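Local coordinates for putative HMP/thiamine permease protein YkoE (Bacillus subtilis, PDB 5EDL) that binds thiamine as the membrane-embedded S component of an ECF-type vitamin transporter and probably carries the substrate across the membrane, at residues I53-P61 and L175-E183; G62-L73 and I87-E98. All coordinates share one frame; numbering follows the deposited sequence.

Contact 1 (I53-P61 and L175-E183); sequences IAAYMIRKP and LNGMALGKE
Leu175 lays its methyls against the thioether of Met57 where the end of helix 49-58 meets the start of the C-terminal helix 179-192; the axes of the pieces 53-58 and 179-183 stand 51° apart. A type I beta turn from Leu175 to Met178 leads into the second helix, with Met178 at its N-cap position. Leu175 CD1 lies 3.6 Å from Met57 SD while CD2 faces CE, the two side chains crossing at about a right angle. Met178 runs alongside Ile58, with its sulfur on CG1; Glu6 and Ile9 of helix 4-35 also touch this methionine. Next comes Ala179, whose methyl rests against the aliphatic part of Arg59, nearest CD. Its N-H goes to a water that also donates to Ile58 O, so the first N-H of one helix and the last carbonyl of the other are joined through solvent. Leu180 makes the direct backbone link: its N donates to Met57 O over 3.1 Å. The leucine side chain leaves with CG anti to the backbone N (chi1 176°), which carries both methyls to the Tyr56 ring, CD1 lying 3.7 Å from CE2. Glu183 closes the junction with a salt bridge to Arg59, the residue that leaves the helix with positive phi. Both NH1 and NH2 converge on OE1, through hydrogen bonds that are weak in angle, and Arg59 NE is held by Tyr56 O at 2.8 Å. Tyr56 OH is hydrogen-bonded to Asp167 of helix 140-170; a water donates to this hydroxyl and, at 2.7 Å, to Glu183 OE2.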
loop_
_atom_site.group_PDB
_atom_site.type_symbol
_atom_site.label_atom_id
_atom_site.label_comp_id
_atom_site.label_asym_id
_atom_site.label_seq_id
_atom_site.Cartn_x
_atom_site.Cartn_y
_atom_site.Cartn_z
ATOM N N ILE A 53 1.865 -4.856 0.450
ATOM C CA ILE A 53 3.048 -5.708 0.350
ATOM C C ILE A 53 3.414 -6.282 1.719
ATOM O O ILE A 53 3.507 -7.495 1.883
ATOM C CB ILE A 53 4.254 -4.923 -0.250
ATOM C CG1 ILE A 53 3.959 -4.553 -1.719
ATOM C CG2 ILE A 53 5.572 -5.723 -0.086
ATOM C CD1 ILE A 53 5.003 -3.657 -2.390
ATOM N N ALA A 54 3.571 -5.411 2.710
ATOM C CA ALA A 54 3.968 -5.854 4.043
ATOM C C ALA A 54 2.949 -6.817 4.645
ATOM O O ALA A 54 3.339 -7.812 5.234
ATOM C CB ALA A 54 4.177 -4.668 4.972
ATOM N N ALA A 55 1.658 -6.516 4.497
ATOM C CA ALA A 55 0.617 -7.364 5.082
ATOM C C ALA A 55 0.566 -8.723 4.383
ATOM O O ALA A 55 0.536 -9.766 5.029
ATOM C CB ALA A 55 -0.747 -6.683 5.011
ATOM N N TYR A 56 0.542 -8.690 3.057
ATOM C CA TYR A 56 0.454 -9.912 2.263
ATOM C C TYR A 56 1.692 -10.805 2.478
ATOM O O TYR A 56 1.578 -12.031 2.539
ATOM C CB TYR A 56 0.263 -9.538 0.788
ATOM C CG TYR A 56 0.161 -10.677 -0.209
ATOM C CD1 TYR A 56 -0.927 -11.539 -0.219
ATOM C CD2 TYR A 56 1.139 -10.850 -1.168
ATOM C CE1 TYR A 56 -1.014 -12.575 -1.150
ATOM C CE2 TYR A 56 1.062 -11.862 -2.101
ATOM C CZ TYR A 56 -0.005 -12.726 -2.088
ATOM O OH TYR A 56 -0.048 -13.707 -3.032
ATOM N N MET A 57 2.859 -10.192 2.646
ATOM C CA MET A 57 4.089 -10.954 2.872
ATOM C C MET A 57 4.164 -11.532 4.276
ATOM O O MET A 57 4.502 -12.693 4.446
ATOM C CB MET A 57 5.336 -10.094 2.644
ATOM C CG MET A 57 5.669 -9.779 1.193
ATOM S SD MET A 57 7.250 -8.882 1.120
ATOM C CE MET A 57 7.928 -9.348 2.724
ATOM N N ILE A 58 3.859 -10.706 5.275
ATOM C CA ILE A 58 4.164 -11.043 6.660
ATOM C C ILE A 58 2.954 -11.620 7.387
ATOM O O ILE A 58 3.087 -12.547 8.182
ATOM C CB ILE A 58 4.697 -9.807 7.414
ATOM C CG1 ILE A 58 6.031 -9.374 6.802
ATOM C CG2 ILE A 58 4.817 -10.100 8.904
ATOM C CD1 ILE A 58 6.552 -8.045 7.317
ATOM N N ARG A 59 1.783 -11.059 7.095
ATOM C CA ARG A 59 0.501 -11.601 7.532
ATOM C C ARG A 59 0.347 -11.585 9.053
ATOM O O ARG A 59 -0.170 -12.523 9.641
ATOM C CB ARG A 59 0.315 -13.024 6.970
ATOM C CG ARG A 59 0.378 -13.041 5.439
ATOM C CD ARG A 59 -0.065 -14.351 4.786
ATOM N NE ARG A 59 -0.087 -14.174 3.336
ATOM C CZ ARG A 59 -0.450 -15.090 2.453
ATOM N NH1 ARG A 59 -0.818 -16.299 2.848
ATOM N NH2 ARG A 59 -0.430 -14.793 1.161
ATOM N N LYS A 60 0.791 -10.498 9.678
ATOM C CA LYS A 60 0.635 -10.319 11.108
ATOM C C LYS A 60 0.099 -8.904 11.379
ATOM O O LYS A 60 0.259 -8.015 10.555
ATOM C CB LYS A 60 1.961 -10.567 11.827
ATOM C CG LYS A 60 2.484 -11.991 11.628
ATOM C CD LYS A 60 3.733 -12.288 12.413
ATOM C CE LYS A 60 4.131 -13.767 12.244
ATOM N NZ LYS A 60 5.447 -14.070 12.850
ATOM N N PRO A 61 -0.570 -8.719 12.519
ATOM C CA PRO A 61 -1.251 -7.452 12.793
ATOM C C PRO A 61 -0.269 -6.289 12.847
ATOM O O PRO A 61 0.826 -6.421 13.379
ATOM C CB PRO A 61 -1.906 -7.688 14.160
ATOM C CG PRO A 61 -2.005 -9.202 14.286
ATOM C CD PRO A 61 -0.789 -9.723 13.580
ATOM N N LEU A 175 11.824 -14.478 0.318
ATOM C CA LEU A 175 10.760 -14.421 1.310
ATOM C C LEU A 175 10.516 -15.764 2.001
ATOM O O LEU A 175 9.465 -15.966 2.590
ATOM C CB LEU A 175 9.457 -13.939 0.657
ATOM C CG LEU A 175 9.528 -12.589 -0.064
ATOM C CD1 LEU A 175 8.127 -12.079 -0.387
ATOM C CD2 LEU A 175 10.281 -11.584 0.768
ATOM N N ASN A 176 11.479 -16.681 1.924
ATOM C CA ASN A 176 11.276 -18.027 2.451
ATOM C C ASN A 176 11.069 -18.059 3.957
ATOM O O ASN A 176 10.471 -18.994 4.476
ATOM C CB ASN A 176 12.447 -18.939 2.069
ATOM C CG ASN A 176 12.225 -19.618 0.737
ATOM O OD1 ASN A 176 11.252 -19.322 0.037
ATOM N ND2 ASN A 176 13.117 -20.534 0.376
ATOM N N GLY A 177 11.557 -17.040 4.654
ATOM C CA GLY A 177 11.314 -16.925 6.079
ATOM C C GLY A 177 9.939 -16.379 6.443
ATOM O O GLY A 177 9.541 -16.434 7.608
ATOM N N MET A 178 9.215 -15.856 5.453
ATOM C CA MET A 178 7.939 -15.172 5.688
ATOM C C MET A 178 6.720 -16.052 5.400
ATOM O O MET A 178 6.821 -17.061 4.711
ATOM C CB MET A 178 7.840 -13.914 4.820
ATOM C CG MET A 178 9.081 -13.024 4.804
ATOM S SD MET A 178 9.207 -11.920 6.220
ATOM C CE MET A 178 10.016 -12.986 7.402
ATOM N N ALA A 179 5.561 -15.637 5.907
ATOM C CA ALA A 179 4.308 -16.326 5.630
ATOM C C ALA A 179 4.073 -16.543 4.124
ATOM O O ALA A 179 3.666 -17.624 3.719
ATOM C CB ALA A 179 3.140 -15.563 6.244
ATOM N N LEU A 180 4.323 -15.526 3.297
ATOM C CA LEU A 180 4.091 -15.675 1.853
ATOM C C LEU A 180 5.034 -16.720 1.246
ATOM O O LEU A 180 4.638 -17.494 0.372
ATOM C CB LEU A 180 4.249 -14.343 1.117
ATOM C CG LEU A 180 4.114 -14.407 -0.408
ATOM C CD1 LEU A 180 2.725 -14.899 -0.831
ATOM C CD2 LEU A 180 4.396 -13.035 -1.031
ATOM N N GLY A 181 6.283 -16.723 1.702
ATOM C CA GLY A 181 7.237 -17.738 1.291
ATOM C C GLY A 181 6.822 -19.139 1.716
ATOM O O GLY A 181 6.966 -20.090 0.959
ATOM N N LYS A 182 6.308 -19.266 2.932
ATOM C CA LYS A 182 5.783 -20.539 3.414
ATOM C C LYS A 182 4.614 -21.010 2.552
ATOM O O LYS A 182 4.487 -22.206 2.265
ATOM C CB LYS A 182 5.343 -20.426 4.874
ATOM C CG LYS A 182 6.486 -20.202 5.857
ATOM C CD LYS A 182 6.001 -20.344 7.298
ATOM C CE LYS A 182 7.136 -20.177 8.302
ATOM N NZ LYS A 182 7.555 -18.751 8.451
ATOM N N GLU A 183 3.763 -20.067 2.145
ATOM C CA GLU A 183 2.634 -20.385 1.279
ATOM C C GLU A 183 3.117 -20.943 -0.057
ATOM O O GLU A 183 2.606 -21.949 -0.532
ATOM C CB GLU A 183 1.745 -19.160 1.041
ATOM C CG GLU A 183 0.626 -19.426 0.032
ATOM C CD GLU A 183 -0.191 -18.182 -0.324
ATOM O OE1 GLU A 183 -0.034 -17.141 0.345
ATOM O OE2 GLU A 183 -0.999 -18.247 -1.278
HETATM O O HOH W 1 -1.219 -15.904 -2.498
HETATM O O HOH W 2 5.269 -14.008 8.198
#

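Contact 2 (G62-L73 and I87-E98); sequences GAALVSEIIAAL and IVIGIVQGLGAE. With VIB (3-(4-amino-2-methyl-pyrimidin-5-ylmethyl)-5-(2-hydroxy-ethyl)-4-methyl-thiazol-3-ium), chain B; MPG ([(Z)-octadec-9-enyl] (2R)-2,3-bis(oxidanyl)propanoate), chain C.
The thiamine pocket of this S component is lined in part by an antiparallel pair of membrane helices, 63-77 and 85-103; the axes of their pieces 63-73 and 87-98 approach to 7.5 Å at a crossing angle of 161°. Gly90 and Gly94, a GxxxG motif, make that closeness possible: a CB on Gly90 would clash with Ala72 CB, and one on Gly94 with Leu65 O. Leu65 is a knob in the hole formed by Ile91, Gly94, Leu95 and Glu98, its CD1 3.8 Å from Leu95 CD2. Glu98 bends at chi2 (73°) and turns its carboxylate to the start of the facing helix, where OE1 accepts from Leu65 N at 2.8 Å and OE2 from Gly62 N at 2.9 Å, the latter from above the carboxylate plane. Trp106 also bonds OE2, and lipid carbon C7 of MPG packs on Glu98 CG. With an alanine here, the N-H groups of Gly62 and Leu65 would probably lose their acceptor and a gap is likely to open beside the lipid chain. Nearer the pocket, Gln93 NE2 donates to Glu68 OE2 at 3.0 Å, while Tyr21 holds Glu68 OE1. The same amide reads the aminopyrimidine of thiamine: NE2 donates to N3A, and OE1 accepts from N4A at 2.8 Å.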
loop_
_atom_site.group_PDB
_atom_site.type_symbol
_atom_site.label_atom_id
_atom_site.label_comp_id
_atom_site.label_asym_id
_atom_site.label_seq_id
_atom_site.Cartn_x
_atom_site.Cartn_y
_atom_site.Cartn_z
ATOM N N GLY A 62 -0.672 -5.166 12.280
ATOM C CA GLY A 62 0.146 -3.971 12.302
ATOM C C GLY A 62 1.048 -3.793 11.097
ATOM O O GLY A 62 1.653 -2.735 10.941
ATOM N N ALA A 63 1.148 -4.809 10.241
ATOM C CA ALA A 63 2.045 -4.720 9.082
ATOM C C ALA A 63 1.680 -3.567 8.152
ATOM O O ALA A 63 2.549 -2.807 7.725
ATOM C CB ALA A 63 2.047 -6.037 8.290
ATOM N N ALA A 64 0.396 -3.455 7.838
ATOM C CA ALA A 64 -0.072 -2.467 6.876
ATOM C C ALA A 64 0.151 -1.070 7.437
ATOM O O ALA A 64 0.533 -0.172 6.716
ATOM C CB ALA A 64 -1.545 -2.672 6.546
ATOM N N LEU A 65 -0.086 -0.919 8.735
ATOM C CA LEU A 65 -0.014 0.388 9.374
ATOM C C LEU A 65 1.434 0.845 9.518
ATOM O O LEU A 65 1.784 1.949 9.104
ATOM C CB LEU A 65 -0.689 0.361 10.750
ATOM C CG LEU A 65 -0.470 1.601 11.623
ATOM C CD1 LEU A 65 -0.972 2.849 10.882
ATOM C CD2 LEU A 65 -1.190 1.438 12.964
ATOM N N VAL A 66 2.266 -0.008 10.106
ATOM C CA VAL A 66 3.633 0.376 10.421
ATOM C C VAL A 66 4.500 0.530 9.179
ATOM O O VAL A 66 5.268 1.475 9.078
ATOM C CB VAL A 66 4.307 -0.625 11.376
ATOM C CG1 VAL A 66 5.741 -0.180 11.656
ATOM C CG2 VAL A 66 3.523 -0.718 12.681
ATOM N N SER A 67 4.371 -0.379 8.226
ATOM C CA SER A 67 5.146 -0.265 6.995
ATOM C C SER A 67 4.894 1.087 6.286
ATOM O O SER A 67 5.826 1.713 5.803
ATOM C CB SER A 67 4.825 -1.426 6.058
ATOM O OG SER A 67 3.472 -1.378 5.637
ATOM N N GLU A 68 3.636 1.525 6.228
ATOM C CA GLU A 68 3.284 2.780 5.563
ATOM C C GLU A 68 3.836 3.991 6.337
ATOM O O GLU A 68 4.274 4.972 5.735
ATOM C CB GLU A 68 1.756 2.882 5.403
ATOM C CG GLU A 68 1.217 4.137 4.669
ATOM C CD GLU A 68 1.443 4.131 3.152
ATOM O OE1 GLU A 68 2.083 3.196 2.620
ATOM O OE2 GLU A 68 0.994 5.084 2.489
ATOM N N ILE A 69 3.789 3.927 7.665
ATOM C CA ILE A 69 4.369 4.980 8.492
ATOM C C ILE A 69 5.865 5.128 8.202
ATOM O O ILE A 69 6.355 6.244 7.968
ATOM C CB ILE A 69 4.142 4.718 9.991
ATOM C CG1 ILE A 69 2.660 4.894 10.333
ATOM C CG2 ILE A 69 5.032 5.650 10.867
ATOM C CD1 ILE A 69 2.297 4.407 11.709
ATOM N N ILE A 70 6.586 4.012 8.197
ATOM C CA ILE A 70 8.021 4.052 7.923
ATOM C C ILE A 70 8.312 4.596 6.514
ATOM O O ILE A 70 9.206 5.430 6.335
ATOM C CB ILE A 70 8.661 2.663 8.078
ATOM C CG1 ILE A 70 8.571 2.195 9.540
ATOM C CG2 ILE A 70 10.103 2.695 7.614
ATOM C CD1 ILE A 70 8.861 0.695 9.727
ATOM N N ALA A 71 7.562 4.117 5.522
ATOM C CA ALA A 71 7.721 4.606 4.160
ATOM C C ALA A 71 7.482 6.131 4.084
ATOM O O ALA A 71 8.224 6.839 3.420
ATOM C CB ALA A 71 6.766 3.860 3.198
ATOM N N ALA A 72 6.440 6.618 4.759
ATOM C CA ALA A 72 6.125 8.053 4.764
ATOM C C ALA A 72 7.201 8.875 5.472
ATOM O O ALA A 72 7.560 9.978 5.025
ATOM C CB ALA A 72 4.773 8.303 5.416
ATOM N N LEU A 73 7.694 8.347 6.587
ATOM C CA LEU A 73 8.763 8.987 7.340
ATOM C C LEU A 73 9.972 9.178 6.442
ATOM O O LEU A 73 10.558 10.261 6.377
ATOM C CB LEU A 73 9.143 8.153 8.584
ATOM C CG LEU A 73 10.510 8.411 9.227
ATOM C CD1 LEU A 73 10.616 9.880 9.684
ATOM C CD2 LEU A 73 10.782 7.457 10.398
ATOM N N ILE A 87 3.754 12.522 6.566
ATOM C CA ILE A 87 3.766 11.486 7.594
ATOM C C ILE A 87 2.355 11.308 8.174
ATOM O O ILE A 87 1.948 10.194 8.486
ATOM C CB ILE A 87 4.772 11.795 8.721
ATOM C CG1 ILE A 87 6.202 11.779 8.157
ATOM C CG2 ILE A 87 4.619 10.784 9.862
ATOM C CD1 ILE A 87 7.266 12.312 9.096
ATOM N N VAL A 88 1.607 12.405 8.278
ATOM C CA VAL A 88 0.221 12.332 8.724
ATOM C C VAL A 88 -0.639 11.561 7.720
ATOM O O VAL A 88 -1.390 10.657 8.098
ATOM C CB VAL A 88 -0.405 13.724 8.932
ATOM C CG1 VAL A 88 -1.809 13.576 9.518
ATOM C CG2 VAL A 88 0.481 14.609 9.829
ATOM N N ILE A 89 -0.540 11.898 6.436
ATOM C CA ILE A 89 -1.376 11.179 5.478
ATOM C C ILE A 89 -0.914 9.726 5.401
ATOM O O ILE A 89 -1.714 8.819 5.155
ATOM C CB ILE A 89 -1.386 11.838 4.065
ATOM C CG1 ILE A 89 -2.686 11.447 3.328
ATOM C CG2 ILE A 89 -0.120 11.490 3.279
ATOM C CD1 ILE A 89 -2.960 12.189 2.018
ATOM N N GLY A 90 0.371 9.496 5.660
ATOM C CA GLY A 90 0.892 8.137 5.722
ATOM C C GLY A 90 0.242 7.343 6.848
ATOM O O GLY A 90 -0.210 6.217 6.645
ATOM N N ILE A 91 0.190 7.938 8.037
ATOM C CA ILE A 91 -0.481 7.322 9.177
ATOM C C ILE A 91 -1.947 7.041 8.815
ATOM O O ILE A 91 -2.432 5.930 9.007
ATOM C CB ILE A 91 -0.406 8.213 10.439
ATOM C CG1 ILE A 91 1.047 8.310 10.951
ATOM C CG2 ILE A 91 -1.355 7.697 11.530
ATOM C CD1 ILE A 91 1.266 9.431 11.967
ATOM N N VAL A 92 -2.631 8.035 8.252
ATOM C CA VAL A 92 -4.042 7.875 7.884
ATOM C C VAL A 92 -4.234 6.734 6.869
ATOM O O VAL A 92 -5.101 5.888 7.031
ATOM C CB VAL A 92 -4.623 9.204 7.315
ATOM C CG1 VAL A 92 -5.982 8.978 6.664
ATOM C CG2 VAL A 92 -4.727 10.254 8.418
ATOM N N GLN A 93 -3.410 6.712 5.831
ATOM C CA GLN A 93 -3.480 5.658 4.827
ATOM C C GLN A 93 -3.193 4.281 5.436
ATOM O O GLN A 93 -3.882 3.329 5.108
ATOM C CB GLN A 93 -2.526 5.967 3.665
ATOM C CG GLN A 93 -3.051 7.158 2.843
ATOM C CD GLN A 93 -2.017 7.863 1.971
ATOM O OE1 GLN A 93 -2.347 8.838 1.284
ATOM N NE2 GLN A 93 -0.779 7.402 2.006
ATOM N N GLY A 94 -2.216 4.198 6.335
ATOM C CA GLY A 94 -1.884 2.945 7.000
ATOM C C GLY A 94 -3.033 2.408 7.856
ATOM O O GLY A 94 -3.272 1.199 7.896
ATOM N N LEU A 95 -3.740 3.311 8.533
ATOM C CA LEU A 95 -4.900 2.957 9.355
ATOM C C LEU A 95 -6.052 2.467 8.497
ATOM O O LEU A 95 -6.762 1.525 8.870
ATOM C CB LEU A 95 -5.369 4.159 10.188
ATOM C CG LEU A 95 -4.418 4.633 11.298
ATOM C CD1 LEU A 95 -4.872 5.991 11.842
ATOM C CD2 LEU A 95 -4.312 3.608 12.432
ATOM N N GLY A 96 -6.250 3.135 7.360
ATOM C CA GLY A 96 -7.267 2.728 6.401
ATOM C C GLY A 96 -7.061 1.317 5.856
ATOM O O GLY A 96 -8.017 0.533 5.740
ATOM N N ALA A 97 -5.819 0.992 5.511
ATOM C CA ALA A 97 -5.480 -0.370 5.058
ATOM C C ALA A 97 -5.557 -1.382 6.208
ATOM O O ALA A 97 -6.127 -2.459 6.064
ATOM C CB ALA A 97 -4.104 -0.382 4.435
ATOM N N GLU A 98 -4.984 -1.020 7.347
ATOM C CA GLU A 98 -4.968 -1.893 8.511
ATOM C C GLU A 98 -6.387 -2.255 8.955
ATOM O O GLU A 98 -6.621 -3.365 9.412
ATOM C CB GLU A 98 -4.212 -1.231 9.663
ATOM C CG GLU A 98 -3.917 -2.166 10.838
ATOM C CD GLU A 98 -2.816 -3.174 10.525
ATOM O OE1 GLU A 98 -1.747 -2.775 10.020
ATOM O OE2 GLU A 98 -3.030 -4.373 10.785
HETATM C CM2 VIB B . 3.129 8.369 1.706
HETATM N N4A VIB B . -0.797 10.236 -0.542
HETATM C CM4 VIB B . -1.022 13.573 -4.031
HETATM O O1 VIB B . -4.274 14.221 -2.047
HETATM C C7 VIB B . -3.819 15.448 -1.511
HETATM C C6 VIB B . -2.540 15.824 -2.218
HETATM C C2 VIB B . 0.177 13.652 -0.326
HETATM S S1 VIB B . -0.897 14.790 -0.284
HETATM C C5 VIB B . -1.462 14.876 -1.726
HETATM C C4 VIB B . -0.815 13.877 -2.542
HETATM N N3 VIB B . 0.228 13.110 -1.654
HETATM C C7A VIB B . 1.072 12.058 -2.212
HETATM C C4A VIB B . 0.638 10.201 -0.362
HETATM N N3A VIB B . 1.193 9.368 0.522
HETATM C C2A VIB B . 2.545 9.350 0.674
HETATM N N1A VIB B . 3.336 10.171 -0.088
HETATM C C6A VIB B . 2.789 11.022 -0.994
HETATM C C5A VIB B . 1.423 11.023 -1.127
HETATM C C2 MPG C . -10.009 2.300 11.822
HETATM C C3 MPG C . -9.773 0.883 12.297
HETATM C C4 MPG C . -8.303 0.545 12.170
HETATM C C5 MPG C . -7.539 1.236 13.273
HETATM C C6 MPG C . -6.705 0.227 14.024
HETATM C C7 MPG C . -5.536 -0.179 13.162
HETATM C C8 MPG C . -4.456 -0.792 14.025
HETATM C C9 MPG C . -4.773 -2.255 14.240
HETATM C C10 MPG C . -3.894 -3.105 14.818
HETATM C C11 MPG C . -2.530 -2.661 15.297
HETATM C C12 MPG C . -2.369 -3.104 16.735
HETATM C C13 MPG C . -2.313 -4.619 16.818
HETATM C C14 MPG C . -3.587 -5.194 17.404
HETATM C C15 MPG C . -3.271 -6.427 18.222
HETATM C C16 MPG C . -4.227 -7.540 17.858
HETATM C C17 MPG C . -3.805 -8.822 18.536
HETATM C C18 MPG C . -4.299 -9.992 17.715
HETATM O O1 MPG C . -12.066 2.770 10.718
HETATM C C1 MPG C . -11.471 2.650 11.989
HETATM O O HOH W 3 -1.663 -5.540 8.563
#

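In the fold
Helices 49-58 and 63-77 are consecutive and give one side each to contacts 1 and 2; both segments of contact 2 lie between those of contact 1 in the sequence. Their centres lie 18 Å apart, yet they touch: Ala54 CB is 3.4 Å from Ser67 OG, and Ala55 packs on Ala63. Both are largely buried, but contact 2 sits deeper, about 8 Å from the centre of the chain against 15 Å for contact 1. In contact 2 two helices run side by side over three turns, reaching from bound thiamine to a lipid. Contact 1 instead joins distant parts of the sequence at helix ends, combining methionine and leucine packing with a salt bridge and bridging waters.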